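Long-range contacts in Uly1 (Catenovulum maritimum, PDB 7DRQ), which probably cleaves the green-algal polysaccharide ulvan as a calcium-binding lyase of polysaccharide lyase family 24: residues Val20-Pro25 with Lys37-Tyr42; Gln26-Ala31 with Glu99-Val104. One frame throughout, in Å; residues are numbered along the deposited sequence.

How the interactions relate
Interactions 1 and 2 lie side by side on one flank of a propeller-like chain, their centres about 8 Å apart and both away from the calcium sites. They share the short helix 24-29: residues 20-25 hold its lead-in and first two residues, 26-31 the remainder and its exit. The order along the chain is 20-25, 26-31, 37-42, 99-104, so interaction 1 closes a short loop and interaction 2 a long one that takes in the antiparallel sheet of residues 53-91. The two later segments join as well, strand 39-40 running parallel to strand 104-105 and Tyr-38 OH making a weak hydrogen bond to Trp-102 O. The example illustrates how short strands, a turn and side-chain bonds can fasten an early helix.

Interaction 1. Residues Val20-Pro25 with Lys37-Tyr42; sequences VKKSVP and KYNYAY
Ala-41 O is gripped by Lys-21 NZ at 2.8 Å and by two waters, one of which also donates to Lys-22 O. This cluster lies beside a single parallel beta bridge that joins the lead-in to helix 24-29 with strand 39-40. In the bridge Tyr-40 uses both backbone polar atoms: its N donates to Val-20 O at 3.1 Å, and its O receives Lys-22 N at 2.7 Å. Strand 39-40 is short and weakly bonded, and side chains extend the pairing at both ends. At one, Val-20 N meets Asn-39 OD1 (2.9 Å) almost straight, at 171°, in the carbonyl plane and on a lone pair. The aliphatic part of Lys-22 crosses this amide, CE lying 3.4 Å from Asn-39 ND2. At the other end the Lys-21 chain, with CG anti to its backbone N (chi1 178°), crosses the Tyr-40 side chain at about a right angle, CB and CD near CE2, and bends to deliver NZ above the carbonyl plane of Ala-41. One face of the Tyr-40 ring lies against the backbone of Val-20 and Lys-21, a CH-pi contact placing Lys-21 CA 4.0 Å from the centroid. Beyond Ser-23, the helix N-cap, Val-24 CG2 touches Tyr-42 OH at 3.7 Å.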
loop_
_atom_site.group_PDB
_atom_site.type_symbol
_atom_site.label_atom_id
_atom_site.label_comp_id
_atom_site.label_asym_id
_atom_site.label_seq_id
_atom_site.Cartn_x
_atom_site.Cartn_y
_atom_site.Cartn_z
ATOM N N VAL A 20 -3.411 13.280 19.575
ATOM C CA VAL A 20 -2.245 12.569 20.084
ATOM C C VAL A 20 -2.401 11.072 19.842
ATOM O O VAL A 20 -3.484 10.563 19.542
ATOM C CB VAL A 20 -1.979 12.856 21.579
ATOM C CG1 VAL A 20 -1.843 14.345 21.813
ATOM C CG2 VAL A 20 -3.081 12.253 22.462
ATOM N N LYS A 21 -1.287 10.366 20.000
ATOM C CA LYS A 21 -1.271 8.923 19.812
ATOM C C LYS A 21 -1.990 8.215 20.955
ATOM O O LYS A 21 -1.801 8.548 22.125
ATOM C CB LYS A 21 0.173 8.431 19.723
ATOM C CG LYS A 21 0.299 6.933 19.567
ATOM C CD LYS A 21 0.694 6.583 18.163
ATOM C CE LYS A 21 1.344 5.216 18.116
ATOM N NZ LYS A 21 0.431 4.218 18.730
ATOM N N LYS A 22 -2.813 7.226 20.610
ATOM C CA LYS A 22 -3.516 6.404 21.588
ATOM C C LYS A 22 -3.060 4.955 21.492
ATOM O O LYS A 22 -2.825 4.436 20.395
ATOM C CB LYS A 22 -5.034 6.461 21.383
ATOM C CG LYS A 22 -5.654 7.828 21.597
ATOM C CD LYS A 22 -5.521 8.310 23.040
ATOM C CE LYS A 22 -6.153 9.690 23.196
ATOM N NZ LYS A 22 -6.085 10.196 24.593
ATOM N N SER A 23 -2.949 4.301 22.649
ATOM C CA SER A 23 -2.756 2.863 22.683
ATOM C C SER A 23 -3.978 2.159 22.086
ATOM O O SER A 23 -5.049 2.745 21.917
ATOM C CB SER A 23 -2.516 2.397 24.122
ATOM O OG SER A 23 -3.740 2.288 24.821
ATOM N N VAL A 24 -3.809 0.880 21.767
ATOM C CA VAL A 24 -4.929 0.072 21.295
ATOM C C VAL A 24 -5.976 -0.081 22.399
ATOM O O VAL A 24 -7.175 0.081 22.120
ATOM C CB VAL A 24 -4.447 -1.287 20.768
ATOM C CG1 VAL A 24 -5.603 -2.259 20.693
ATOM C CG2 VAL A 24 -3.796 -1.105 19.400
ATOM N N PRO A 25 -5.604 -0.387 23.654
ATOM C CA PRO A 25 -6.642 -0.423 24.704
ATOM C C PRO A 25 -7.316 0.921 24.937
ATOM O O PRO A 25 -8.528 0.961 25.173
ATOM C CB PRO A 25 -5.872 -0.907 25.944
ATOM C CG PRO A 25 -4.724 -1.675 25.390
ATOM C CD PRO A 25 -4.318 -0.908 24.160
ATOM N N LYS A 37 -9.500 17.023 19.912
ATOM C CA LYS A 37 -8.685 16.868 18.715
ATOM C C LYS A 37 -8.810 15.439 18.194
ATOM O O LYS A 37 -9.273 14.527 18.888
ATOM C CB LYS A 37 -7.223 17.208 19.013
ATOM C CG LYS A 37 -6.989 18.674 19.370
ATOM C CD LYS A 37 -5.513 18.966 19.601
ATOM C CE LYS A 37 -5.331 20.222 20.449
ATOM N NZ LYS A 37 -5.489 19.932 21.913
ATOM N N TYR A 38 -8.404 15.246 16.940
ATOM C CA TYR A 38 -8.564 13.937 16.283
ATOM C C TYR A 38 -7.376 13.061 16.642
ATOM O O TYR A 38 -6.324 13.107 16.002
ATOM C CB TYR A 38 -8.711 14.115 14.780
ATOM C CG TYR A 38 -9.456 12.993 14.071
ATOM C CD1 TYR A 38 -9.531 11.716 14.616
ATOM C CD2 TYR A 38 -10.071 13.221 12.847
ATOM C CE1 TYR A 38 -10.211 10.684 13.948
ATOM C CE2 TYR A 38 -10.750 12.222 12.187
ATOM C CZ TYR A 38 -10.818 10.956 12.733
ATOM O OH TYR A 38 -11.503 9.985 12.048
ATOM N N ASN A 39 -7.536 12.250 17.682
ATOM C CA ASN A 39 -6.477 11.347 18.105
ATOM C C ASN A 39 -6.335 10.206 17.099
ATOM O O ASN A 39 -7.087 10.102 16.123
ATOM C CB ASN A 39 -6.768 10.842 19.517
ATOM C CG ASN A 39 -6.907 11.979 20.500
ATOM O OD1 ASN A 39 -6.089 12.899 20.511
ATOM N ND2 ASN A 39 -7.951 11.938 21.316
ATOM N N TYR A 40 -5.353 9.335 17.331
ATOM C CA TYR A 40 -5.033 8.323 16.335
ATOM C C TYR A 40 -4.300 7.159 16.990
ATOM O O TYR A 40 -3.633 7.319 18.015
ATOM C CB TYR A 40 -4.196 8.926 15.196
ATOM C CG TYR A 40 -2.889 9.550 15.644
ATOM C CD1 TYR A 40 -2.835 10.883 16.041
ATOM C CD2 TYR A 40 -1.714 8.806 15.677
ATOM C CE1 TYR A 40 -1.638 11.466 16.451
ATOM C CE2 TYR A 40 -0.512 9.377 16.086
ATOM C CZ TYR A 40 -0.483 10.706 16.473
ATOM O OH TYR A 40 0.703 11.279 16.883
ATOM N N ALA A 41 -4.429 5.987 16.378
ATOM C CA ALA A 41 -3.870 4.761 16.932
ATOM C C ALA A 41 -2.531 4.385 16.317
ATOM O O ALA A 41 -1.718 3.719 16.974
ATOM C CB ALA A 41 -4.858 3.604 16.743
ATOM N N TYR A 42 -2.267 4.813 15.087
ATOM C CA TYR A 42 -1.013 4.447 14.443
ATOM C C TYR A 42 -0.313 5.689 13.920
ATOM O O TYR A 42 0.388 6.366 14.680
ATOM C CB TYR A 42 -1.289 3.411 13.355
ATOM C CG TYR A 42 -1.888 2.160 13.958
ATOM C CD1 TYR A 42 -1.091 1.246 14.624
ATOM C CD2 TYR A 42 -3.261 1.931 13.914
ATOM C CE1 TYR A 42 -1.634 0.116 15.205
ATOM C CE2 TYR A 42 -3.817 0.797 14.483
ATOM C CZ TYR A 42 -2.998 -0.106 15.128
ATOM O OH TYR A 42 -3.544 -1.236 15.699
HETATM O O HOH W 1 0.364 2.050 17.614
HETATM O O HOH W 2 -1.898 2.207 19.203
#

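Interaction 2. Residues Gln26-Ala31 with Glu99-Val104; sequences QARTQA and EGRWWV
Ala-27 CB meets Val-104 CG1 at 3.8 Å in the buried part of a contact that sets the last turn of helix 24-29 against a type I beta turn, Arg-101 to Val-104, leading into strand 104-105. Next to this apolar pair Arg-101 closes the packed side with hydrogen bonds: NH2 donates to Arg-28 O at 2.8 Å, and NE adds a weak bond to the same oxygen. One carbonyl near the helix end thus meets two N-H groups of one guanidinium, whose NH1 turns back to Glu-99 O and also reaches Asp-136 O. Arg-28 CG lies over a face of this group, 3.3 Å from Arg-101 NH2. A leucine in place of Arg-101 has no N-H to offer Arg-28 O and Glu-99 O, and the 99-104 loop would probably be freer to shift against the helix.

Though Arg-28 is exposed, its salt bridge to Glu-99 is well aligned. A chi1 of -167° sets CG opposite the backbone N, and bends at chi2 and chi3 turn the chain to the carboxylate, where NH1 lies 2.8 Å from OE1 and 3.0 Å from OE2. The guanidinium and carboxylate planes are 22° apart, and the bond to OE2 is nearly straight. The loose, solvent side is at exposed Gln-30 and Ala-31, where a single water bridges the segments, donating to Ala-27 O and Gln-30 O and accepting from Trp-103 NE1 at 3.0 Å.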
loop_
_atom_site.group_PDB
_atom_site.type_symbol
_atom_site.label_atom_id
_atom_site.label_comp_id
_atom_site.label_asym_id
_atom_site.label_seq_id
_atom_site.Cartn_x
_atom_site.Cartn_y
_atom_site.Cartn_z
ATOM N N GLN A 26 -6.565 2.024 24.897
ATOM C CA GLN A 26 -7.177 3.348 24.954
ATOM C C GLN A 26 -8.164 3.541 23.809
ATOM O O GLN A 26 -9.319 3.932 24.020
ATOM C CB GLN A 26 -6.093 4.425 24.886
ATOM C CG GLN A 26 -5.615 4.993 26.211
ATOM C CD GLN A 26 -4.511 6.010 26.012
ATOM O OE1 GLN A 26 -3.640 5.841 25.148
ATOM N NE2 GLN A 26 -4.542 7.085 26.798
ATOM N N ALA A 27 -7.713 3.283 22.578
ATOM C CA ALA A 27 -8.557 3.513 21.408
ATOM C C ALA A 27 -9.828 2.683 21.483
ATOM O O ALA A 27 -10.903 3.136 21.076
ATOM C CB ALA A 27 -7.780 3.189 20.135
ATOM N N ARG A 28 -9.728 1.470 22.019
ATOM C CA ARG A 28 -10.890 0.597 22.045
ATOM C C ARG A 28 -11.879 0.999 23.130
ATOM O O ARG A 28 -13.096 0.904 22.933
ATOM C CB ARG A 28 -10.442 -0.846 22.244
ATOM C CG ARG A 28 -11.523 -1.830 21.972
ATOM C CD ARG A 28 -10.985 -2.934 21.105
ATOM N NE ARG A 28 -9.777 -3.512 21.661
ATOM C CZ ARG A 28 -8.815 -4.080 20.945
ATOM N NH1 ARG A 28 -8.902 -4.134 19.630
ATOM N NH2 ARG A 28 -7.758 -4.600 21.556
ATOM N N THR A 29 -11.384 1.460 24.273
ATOM C CA THR A 29 -12.251 1.604 25.431
ATOM C C THR A 29 -12.748 3.025 25.671
ATOM O O THR A 29 -13.812 3.185 26.278
ATOM C CB THR A 29 -11.533 1.084 26.691
ATOM O OG1 THR A 29 -12.505 0.759 27.693
ATOM C CG2 THR A 29 -10.553 2.108 27.236
ATOM N N GLN A 30 -12.045 4.052 25.198
ATOM C CA GLN A 30 -12.381 5.419 25.577
ATOM C C GLN A 30 -13.552 5.939 24.751
ATOM O O GLN A 30 -13.636 5.700 23.543
ATOM C CB GLN A 30 -11.164 6.337 25.416
ATOM C CG GLN A 30 -11.454 7.857 25.539
ATOM C CD GLN A 30 -11.768 8.321 26.965
ATOM O OE1 GLN A 30 -11.209 7.806 27.938
ATOM N NE2 GLN A 30 -12.658 9.318 27.092
ATOM N N ALA A 31 -14.461 6.653 25.411
ATOM C CA ALA A 31 -15.598 7.256 24.731
ATOM C C ALA A 31 -15.218 8.573 24.046
ATOM O O ALA A 31 -14.264 9.266 24.419
ATOM C CB ALA A 31 -16.746 7.514 25.709
ATOM N N GLU A 99 -11.764 0.406 14.806
ATOM C CA GLU A 99 -12.838 -0.545 15.100
ATOM C C GLU A 99 -14.155 0.166 15.410
ATOM O O GLU A 99 -14.834 -0.124 16.397
ATOM C CB GLU A 99 -12.427 -1.484 16.245
ATOM C CG GLU A 99 -11.199 -2.346 15.896
ATOM C CD GLU A 99 -10.669 -3.157 17.072
ATOM O OE1 GLU A 99 -9.617 -3.811 16.923
ATOM O OE2 GLU A 99 -11.295 -3.121 18.144
ATOM N N GLY A 100 -14.511 1.125 14.557
ATOM C CA GLY A 100 -15.763 1.839 14.681
ATOM C C GLY A 100 -15.692 3.111 15.499
ATOM O O GLY A 100 -16.614 3.934 15.418
ATOM N N ARG A 101 -14.625 3.295 16.285
ATOM C CA ARG A 101 -14.437 4.496 17.096
ATOM C C ARG A 101 -13.874 5.560 16.177
ATOM O O ARG A 101 -12.660 5.728 16.053
ATOM C CB ARG A 101 -13.512 4.226 18.275
ATOM C CG ARG A 101 -14.165 3.416 19.389
ATOM C CD ARG A 101 -14.235 1.922 19.061
ATOM N NE ARG A 101 -14.353 1.120 20.281
ATOM C CZ ARG A 101 -14.576 -0.193 20.297
ATOM N NH1 ARG A 101 -14.701 -0.863 19.158
ATOM N NH2 ARG A 101 -14.660 -0.845 21.456
ATOM N N TRP A 102 -14.783 6.293 15.529
ATOM C CA TRP A 102 -14.412 7.134 14.402
ATOM C C TRP A 102 -13.602 8.352 14.821
ATOM O O TRP A 102 -12.992 8.989 13.960
ATOM C CB TRP A 102 -15.667 7.569 13.642
ATOM C CG TRP A 102 -16.743 8.128 14.529
ATOM C CD1 TRP A 102 -17.824 7.459 15.025
ATOM C CD2 TRP A 102 -16.835 9.471 15.032
ATOM N NE1 TRP A 102 -18.584 8.301 15.805
ATOM C CE2 TRP A 102 -18.000 9.541 15.825
ATOM C CE3 TRP A 102 -16.049 10.622 14.886
ATOM C CZ2 TRP A 102 -18.398 10.715 16.471
ATOM C CZ3 TRP A 102 -16.444 11.786 15.531
ATOM C CH2 TRP A 102 -17.610 11.820 16.315
ATOM N N TRP A 103 -13.582 8.684 16.113
ATOM C CA TRP A 103 -12.754 9.777 16.621
ATOM C C TRP A 103 -11.314 9.347 16.903
ATOM O O TRP A 103 -10.517 10.170 17.370
ATOM C CB TRP A 103 -13.387 10.362 17.893
ATOM C CG TRP A 103 -13.575 9.295 18.931
ATOM C CD1 TRP A 103 -12.689 8.936 19.896
ATOM C CD2 TRP A 103 -14.696 8.405 19.060
ATOM N NE1 TRP A 103 -13.188 7.893 20.638
ATOM C CE2 TRP A 103 -14.418 7.544 20.144
ATOM C CE3 TRP A 103 -15.908 8.259 18.374
ATOM C CZ2 TRP A 103 -15.305 6.549 20.560
ATOM C CZ3 TRP A 103 -16.793 7.262 18.790
ATOM C CH2 TRP A 103 -16.483 6.422 19.874
ATOM N N VAL A 104 -10.954 8.091 16.644
ATOM C CA VAL A 104 -9.564 7.648 16.702
ATOM C C VAL A 104 -9.136 7.281 15.290
ATOM O O VAL A 104 -9.578 6.262 14.744
ATOM C CB VAL A 104 -9.361 6.467 17.661
ATOM C CG1 VAL A 104 -7.885 6.072 17.666
ATOM C CG2 VAL A 104 -9.820 6.834 19.060
HETATM O O HOH W 3 -11.419 5.826 21.880
#